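Proteolytically activated form of PPO4 Tyrosinase (Agaricus bisporus var. bisporus H97, PDB 4OUA) hydroxylates monophenols to o-diphenols and oxidises these to o-quinones at a dicopper centre, the first step of melanin synthesis. Local coordinates at residues T80-T88 and W229-E237. Residues are numbered along the deposited sequence; the frame is centred on the assembly and turned at random.
Sequences THSQVLFPT and WEAFSNHGE. With CU1 (copper (I) ion), chain C.
W229 in helix 229-233 and H235 in the loop after it hydrogen-bond to V84 and S82 in the loop that leads from copper ligand H81 into helix 86-109, part of the helical core that holds the type 3 copper centre of tyrosinases. Two hydrogen bonds cross the contact. W229 NE1 donates to V84 O over 3.0 Å; the N-H...O angle is 147°, the carbonyl is met on a lone pair at a C=O...N angle of 127°, and the oxygen lies close to the indole plane. W229 has CG anti to its own N (chi1 178°), which carries NE1 across to the type I turn Q83-F86. Farther along the segment, H235 NE2 donates to S82 OG near the imidazole plane, modelled very short at 2.5 Å; H235 ND1 bonds D251 and S82 OG also bonds E308, so both partners are tied to further residues.

Apolar contact fills the region beside the indole bond. P87 CG sits 3.8 Å from W229 CZ2, while V84 CB approaches W229 CD1 at 4.2 Å. With an alanine in place of the W229 indole, V84 O would probably lose its N-H donor and a gap would open against P87. V84 CG1 also meets E230 OE2, whose carboxylate mate OE1 bonds H242.

The 80-88 side carries the copper ligand: H81 NE2 binds copper at 2.1 Å, with H56 and H90 as the other protein ligands, and H81 CE1 is covalently joined to C79 SG. Next to this site, F86 CD2 lies 3.4 Å from S233 O, in the last residue of helix 229-233.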
loop_
_atom_site.group_PDB
_atom_site.type_symbol
_atom_site.label_atom_id
_atom_site.label_comp_id
_atom_site.label_asym_id
_atom_site.label_seq_id
_atom_site.Cartn_x
_atom_site.Cartn_y
_atom_site.Cartn_z
ATOM N N THR A 80 -0.523 3.885 11.756
ATOM C CA THR A 80 0.205 4.903 12.495
ATOM C C THR A 80 0.430 6.131 11.624
ATOM O O THR A 80 1.103 6.059 10.596
ATOM C CB THR A 80 1.555 4.371 12.990
ATOM O OG1 THR A 80 2.341 3.956 11.867
ATOM C CG2 THR A 80 1.346 3.189 13.920
ATOM N N HIS A 81 -0.140 7.256 12.039
ATOM C CA HIS A 81 -0.057 8.483 11.260
ATOM C C HIS A 81 0.379 9.649 12.140
ATOM O O HIS A 81 0.014 9.718 13.313
ATOM C CB HIS A 81 -1.404 8.782 10.595
ATOM C CG HIS A 81 -1.959 7.630 9.814
ATOM N ND1 HIS A 81 -3.023 6.874 10.256
ATOM C CD2 HIS A 81 -1.589 7.098 8.625
ATOM C CE1 HIS A 81 -3.288 5.929 9.372
ATOM N NE2 HIS A 81 -2.431 6.042 8.371
ATOM N N SER A 82 1.167 10.553 11.566
ATOM C CA SER A 82 1.681 11.713 12.290
ATOM C C SER A 82 2.671 11.309 13.380
ATOM O O SER A 82 2.905 12.059 14.328
ATOM C CB SER A 82 0.530 12.516 12.899
ATOM O OG SER A 82 -0.421 12.867 11.911
ATOM N N GLN A 83 3.253 10.123 13.239
ATOM C CA GLN A 83 4.205 9.618 14.222
ATOM C C GLN A 83 5.394 8.932 13.553
ATOM O O GLN A 83 5.353 8.616 12.363
ATOM C CB GLN A 83 3.512 8.654 15.186
ATOM C CG GLN A 83 2.566 7.685 14.508
ATOM C CD GLN A 83 2.306 6.452 15.345
ATOM O OE1 GLN A 83 3.236 5.832 15.853
ATOM N NE2 GLN A 83 1.037 6.091 15.496
ATOM N N VAL A 84 6.447 8.697 14.332
ATOM C CA VAL A 84 7.705 8.173 13.807
ATOM C C VAL A 84 7.587 6.779 13.195
ATOM O O VAL A 84 8.461 6.353 12.441
ATOM C CB VAL A 84 8.787 8.125 14.906
ATOM C CG1 VAL A 84 9.231 9.530 15.278
ATOM C CG2 VAL A 84 8.272 7.377 16.126
ATOM N N LEU A 85 6.508 6.072 13.514
ATOM C CA LEU A 85 6.354 4.687 13.078
ATOM C C LEU A 85 5.632 4.554 11.742
ATOM O O LEU A 85 5.419 3.442 11.264
ATOM C CB LEU A 85 5.607 3.877 14.139
ATOM C CG LEU A 85 6.330 3.674 15.470
ATOM C CD1 LEU A 85 5.552 2.717 16.351
ATOM C CD2 LEU A 85 7.748 3.171 15.235
ATOM N N PHE A 86 5.262 5.683 11.144
ATOM C CA PHE A 86 4.481 5.674 9.908
ATOM C C PHE A 86 5.104 4.808 8.814
ATOM O O PHE A 86 4.444 3.918 8.278
ATOM C CB PHE A 86 4.287 7.098 9.380
ATOM C CG PHE A 86 3.685 7.152 8.005
ATOM C CD1 PHE A 86 2.322 6.983 7.824
ATOM C CD2 PHE A 86 4.482 7.363 6.892
ATOM C CE1 PHE A 86 1.764 7.025 6.558
ATOM C CE2 PHE A 86 3.929 7.406 5.624
ATOM C CZ PHE A 86 2.568 7.237 5.458
ATOM N N PRO A 87 6.376 5.068 8.477
ATOM C CA PRO A 87 7.036 4.309 7.408
ATOM C C PRO A 87 7.108 2.806 7.684
ATOM O O PRO A 87 6.787 2.012 6.800
ATOM C CB PRO A 87 8.441 4.919 7.364
ATOM C CG PRO A 87 8.272 6.291 7.927
ATOM C CD PRO A 87 7.236 6.144 8.997
ATOM N N THR A 88 7.517 2.424 8.890
ATOM C CA THR A 88 7.732 1.015 9.205
ATOM C C THR A 88 6.426 0.240 9.348
ATOM O O THR A 88 6.339 -0.911 8.925
ATOM C CB THR A 88 8.555 0.842 10.498
ATOM O OG1 THR A 88 7.903 1.513 11.583
ATOM C CG2 THR A 88 9.952 1.412 10.321
ATOM N N TRP A 229 15.294 11.587 10.902
ATOM C CA TRP A 229 14.148 10.699 10.748
ATOM C C TRP A 229 12.824 11.383 11.076
ATOM O O TRP A 229 11.791 11.067 10.484
ATOM C CB TRP A 229 14.325 9.461 11.633
ATOM C CG TRP A 229 13.170 8.509 11.588
ATOM C CD1 TRP A 229 12.130 8.441 12.467
ATOM C CD2 TRP A 229 12.939 7.486 10.613
ATOM N NE1 TRP A 229 11.265 7.439 12.100
ATOM C CE2 TRP A 229 11.739 6.838 10.966
ATOM C CE3 TRP A 229 13.631 7.055 9.478
ATOM C CZ2 TRP A 229 11.215 5.784 10.222
ATOM C CZ3 TRP A 229 13.109 6.009 8.742
ATOM C CH2 TRP A 229 11.913 5.384 9.117
ATOM N N GLU A 230 12.856 12.315 12.022
ATOM C CA GLU A 230 11.640 12.990 12.461
ATOM C C GLU A 230 10.981 13.769 11.329
ATOM O O GLU A 230 9.767 13.704 11.149
ATOM C CB GLU A 230 11.940 13.926 13.633
ATOM C CG GLU A 230 11.280 13.509 14.938
ATOM C CD GLU A 230 9.763 13.526 14.857
ATOM O OE1 GLU A 230 9.218 14.247 13.994
ATOM O OE2 GLU A 230 9.116 12.817 15.658
ATOM N N ALA A 231 11.786 14.501 10.566
ATOM C CA ALA A 231 11.266 15.316 9.474
ATOM C C ALA A 231 10.885 14.463 8.265
ATOM O O ALA A 231 10.185 14.926 7.365
ATOM C CB ALA A 231 12.283 16.372 9.076
ATOM N N PHE A 232 11.345 13.216 8.253
ATOM C CA PHE A 232 11.100 12.320 7.128
ATOM C C PHE A 232 9.951 11.346 7.386
ATOM O O PHE A 232 9.201 11.005 6.471
ATOM C CB PHE A 232 12.372 11.537 6.795
ATOM C CG PHE A 232 12.143 10.361 5.885
ATOM C CD1 PHE A 232 12.037 10.537 4.515
ATOM C CD2 PHE A 232 12.036 9.080 6.401
ATOM C CE1 PHE A 232 11.829 9.459 3.677
ATOM C CE2 PHE A 232 11.827 7.998 5.569
ATOM C CZ PHE A 232 11.723 8.188 4.205
ATOM N N SER A 233 9.783 10.927 8.625
ATOM C CA SER A 233 8.800 9.923 8.963
ATOM C C SER A 233 7.373 10.357 8.897
ATOM O O SER A 233 6.575 9.717 8.266
ATOM C CB SER A 233 9.062 9.432 10.347
ATOM O OG SER A 233 9.731 10.429 11.023
ATOM N N ASN A 234 7.043 11.420 9.594
ATOM C CA ASN A 234 5.679 11.852 9.658
ATOM C C ASN A 234 5.514 13.286 9.321
ATOM O O ASN A 234 6.453 13.977 9.112
ATOM C CB ASN A 234 5.144 11.617 11.030
ATOM C CG ASN A 234 5.935 12.310 12.069
ATOM O OD1 ASN A 234 5.445 13.153 12.755
ATOM N ND2 ASN A 234 7.155 11.944 12.198
ATOM N N HIS A 235 4.275 13.719 9.292
ATOM C CA HIS A 235 3.935 15.063 8.930
ATOM C C HIS A 235 3.538 15.936 10.092
ATOM O O HIS A 235 3.657 17.128 9.998
ATOM C CB HIS A 235 2.810 15.048 7.913
ATOM C CG HIS A 235 1.559 14.413 8.406
ATOM N ND1 HIS A 235 0.650 13.820 7.574
ATOM C CD2 HIS A 235 1.068 14.277 9.651
ATOM C CE1 HIS A 235 -0.351 13.352 8.286
ATOM N NE2 HIS A 235 -0.120 13.612 9.550
ATOM N N GLY A 236 3.068 15.341 11.175
ATOM C CA GLY A 236 2.304 16.032 12.188
ATOM C C GLY A 236 3.050 17.226 12.623
ATOM O O GLY A 236 4.234 17.197 12.484
ATOM N N GLU A 237 2.405 18.276 13.109
ATOM C CA GLU A 237 0.984 18.502 13.004
ATOM C C GLU A 237 0.755 19.351 11.780
ATOM O O GLU A 237 0.334 20.478 11.855
ATOM C CB GLU A 237 0.451 19.214 14.242
ATOM C CG GLU A 237 0.535 18.442 15.546
ATOM C CD GLU A 237 1.868 18.573 16.238
ATOM O OE1 GLU A 237 2.766 19.225 15.678
ATOM O OE2 GLU A 237 2.018 18.031 17.339
HETATM CU CU CU1 C . -2.034 4.575 6.921
HETATM O O HOH W 1 -2.656 6.230 5.276
#